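Local atomic coordinates of superoxide dismutase [Fe] (Methanothermobacter thermautotrophicus, PDB entry 1MA1), a protein that uses an iron ion in each subunit of a homotetramer to convert toxic superoxide radicals into hydrogen peroxide and dioxygen. Residues P23-E28 / W189-W194. Numbering follows the deposited sequence.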
loop_
_atom_site.group_PDB
_atom_site.type_symbol
_atom_site.label_atom_id
_atom_site.label_comp_id
_atom_site.label_asym_id
_atom_site.label_seq_id
_atom_site.Cartn_x
_atom_site.Cartn_y
_atom_site.Cartn_z
ATOM N N PRO A 23 -6.939 -0.875 34.938
ATOM C CA PRO A 23 -6.134 -2.047 34.592
ATOM C C PRO A 23 -6.163 -2.344 33.094
ATOM O O PRO A 23 -5.647 -3.371 32.643
ATOM C CB PRO A 23 -6.800 -3.149 35.393
ATOM C CG PRO A 23 -8.253 -2.791 35.236
ATOM C CD PRO A 23 -8.240 -1.292 35.494
ATOM N N HIS A 24 -6.783 -1.452 32.330
ATOM C CA HIS A 24 -7.118 -1.738 30.936
ATOM C C HIS A 24 -5.907 -1.562 30.037
ATOM O O HIS A 24 -5.606 -2.422 29.222
ATOM C CB HIS A 24 -8.219 -0.802 30.504
ATOM C CG HIS A 24 -9.361 -0.755 31.463
ATOM N ND1 HIS A 24 -10.243 -1.803 31.610
ATOM C CD2 HIS A 24 -9.783 0.218 32.303
ATOM C CE1 HIS A 24 -11.163 -1.470 32.493
ATOM N NE2 HIS A 24 -10.908 -0.247 32.929
ATOM N N ILE A 25 -5.220 -0.436 30.196
ATOM C CA ILE A 25 -3.864 -0.290 29.685
ATOM C C ILE A 25 -2.921 -0.036 30.848
ATOM O O ILE A 25 -3.094 0.921 31.619
ATOM C CB ILE A 25 -3.764 0.890 28.651
ATOM C CG1 ILE A 25 -4.627 0.583 27.423
ATOM C CG2 ILE A 25 -2.313 1.097 28.213
ATOM C CD1 ILE A 25 -4.771 1.737 26.460
ATOM N N SER A 26 -1.918 -0.893 30.975
ATOM C CA SER A 26 -1.005 -0.824 32.110
ATOM C C SER A 26 -0.072 0.374 32.025
ATOM O O SER A 26 0.153 0.943 30.958
ATOM C CB SER A 26 -0.161 -2.088 32.186
ATOM O OG SER A 26 0.945 -1.989 31.322
ATOM N N ARG A 27 0.485 0.740 33.168
ATOM C CA ARG A 27 1.419 1.843 33.250
ATOM C C ARG A 27 2.616 1.577 32.351
ATOM O O ARG A 27 3.101 2.470 31.645
ATOM C CB ARG A 27 1.885 1.999 34.682
ATOM C CG ARG A 27 2.705 3.251 34.950
ATOM C CD ARG A 27 3.811 2.958 35.929
ATOM N NE ARG A 27 4.591 1.870 35.365
ATOM C CZ ARG A 27 5.530 1.176 35.996
ATOM N NH1 ARG A 27 5.853 1.470 37.251
ATOM N NH2 ARG A 27 6.084 0.117 35.401
ATOM N N GLU A 28 3.100 0.340 32.376
ATOM C CA GLU A 28 4.239 -0.024 31.537
ATOM C C GLU A 28 3.867 0.131 30.065
ATOM O O GLU A 28 4.596 0.764 29.291
ATOM C CB GLU A 28 4.666 -1.466 31.790
ATOM C CG GLU A 28 6.099 -1.760 31.325
ATOM C CD GLU A 28 6.381 -3.249 31.148
ATOM O OE1 GLU A 28 5.961 -4.054 32.025
ATOM O OE2 GLU A 28 7.030 -3.606 30.131
ATOM N N TRP A 189 -13.000 0.067 25.368
ATOM C CA TRP A 189 -14.300 0.711 25.523
ATOM C C TRP A 189 -14.563 1.141 26.963
ATOM O O TRP A 189 -15.481 1.920 27.228
ATOM C CB TRP A 189 -15.419 -0.218 25.043
ATOM C CG TRP A 189 -15.309 -0.533 23.591
ATOM C CD1 TRP A 189 -14.880 -1.703 23.033
ATOM C CD2 TRP A 189 -15.587 0.355 22.501
ATOM N NE1 TRP A 189 -14.878 -1.599 21.655
ATOM C CE2 TRP A 189 -15.305 -0.348 21.304
ATOM C CE3 TRP A 189 -16.041 1.675 22.418
ATOM C CZ2 TRP A 189 -15.462 0.226 20.043
ATOM C CZ3 TRP A 189 -16.197 2.249 21.155
ATOM C CH2 TRP A 189 -15.908 1.518 19.987
ATOM N N ASN A 190 -13.745 0.645 27.886
ATOM C CA ASN A 190 -13.814 1.084 29.272
ATOM C C ASN A 190 -13.187 2.452 29.492
ATOM O O ASN A 190 -13.461 3.100 30.496
ATOM C CB ASN A 190 -13.122 0.079 30.182
ATOM C CG ASN A 190 -13.846 -1.240 30.241
ATOM O OD1 ASN A 190 -14.960 -1.301 30.734
ATOM N ND2 ASN A 190 -13.222 -2.302 29.735
ATOM N N ILE A 191 -12.345 2.890 28.564
ATOM C CA ILE A 191 -11.594 4.113 28.778
ATOM C C ILE A 191 -11.751 5.146 27.663
ATOM O O ILE A 191 -11.048 6.154 27.656
ATOM C CB ILE A 191 -10.104 3.792 28.981
ATOM C CG1 ILE A 191 -9.610 2.829 27.881
ATOM C CG2 ILE A 191 -9.914 3.175 30.349
ATOM C CD1 ILE A 191 -8.111 2.629 27.844
ATOM N N VAL A 192 -12.673 4.908 26.731
ATOM C CA VAL A 192 -13.015 5.927 25.743
ATOM C C VAL A 192 -13.514 7.196 26.437
ATOM O O VAL A 192 -14.419 7.148 27.267
ATOM C CB VAL A 192 -14.134 5.444 24.768
ATOM C CG1 VAL A 192 -14.278 6.415 23.586
ATOM C CG2 VAL A 192 -13.811 4.067 24.277
ATOM N N ASN A 193 -12.929 8.333 26.081
ATOM C CA ASN A 193 -13.415 9.625 26.552
ATOM C C ASN A 193 -14.442 10.217 25.577
ATOM O O ASN A 193 -14.091 10.947 24.642
ATOM C CB ASN A 193 -12.239 10.594 26.714
ATOM C CG ASN A 193 -12.641 11.905 27.378
ATOM O OD1 ASN A 193 -13.805 12.290 27.366
ATOM N ND2 ASN A 193 -11.666 12.604 27.940
ATOM N N TRP A 194 -15.717 9.913 25.799
ATOM C CA TRP A 194 -16.757 10.389 24.893
ATOM C C TRP A 194 -16.939 11.910 24.936
ATOM O O TRP A 194 -17.362 12.513 23.949
ATOM C CB TRP A 194 -18.090 9.685 25.184
ATOM C CG TRP A 194 -18.086 8.241 24.784
ATOM C CD1 TRP A 194 -18.205 7.154 25.611
ATOM C CD2 TRP A 194 -17.892 7.718 23.463
ATOM N NE1 TRP A 194 -18.087 5.995 24.888
ATOM C CE2 TRP A 194 -17.896 6.306 23.568
ATOM C CE3 TRP A 194 -17.715 8.303 22.201
ATOM C CZ2 TRP A 194 -17.721 5.467 22.456
ATOM C CZ3 TRP A 194 -17.538 7.469 21.090
ATOM C CH2 TRP A 194 -17.543 6.065 21.233
#
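His24 and Asn190 meet where the two domains of the iron/manganese superoxide dismutase fold come together: residues 23-28 run into the start of helix 27-57 of the N-terminal alpha-hairpin domain, and residues 189-194 link helices 181-188 and 194-202 of the C-terminal domain. Beyond His24 CB the side chain runs toward residues 189-194: with CG anti to the carbonyl carbon (chi1 -49°), the ring is carried out beside Asn190 and Ile191, and CG is 4.1 Å from both Asn190 CB and Ile191 CG2. From there the ring divides its neighbours: CD2 meets Ile191 CG2 at 3.5 Å, ND1 lies beneath Asn190 ND2 and CB, and at the far rim CE1 lies 3.4 Å from Asn190 CB, with NE2 close by. Asn190 CB thus makes a CH-pi contact over one face, 18° off the ring normal, while the amide lies nearly parallel to the imidazole, 17° between planes. ND2 of that amide hydrogen-bonds to Ala187 O, in the last turn of helix 181-188. Pro23 CD covers the opposite face toward its rim. An alanine in place of His24 would probably leave Asn190 CB and Ile191 CG2 without their main partner across this seam. Deeper in, both isoleucines also touch Met88, and the side chain of Ile25 comes within about 7 Å of that of the iron ligand His33. The two isoleucine side chains cross at roughly a right angle, their CD1 methyls, Ile25 CD1 and Ile191 CD1, 3.7 Å apart.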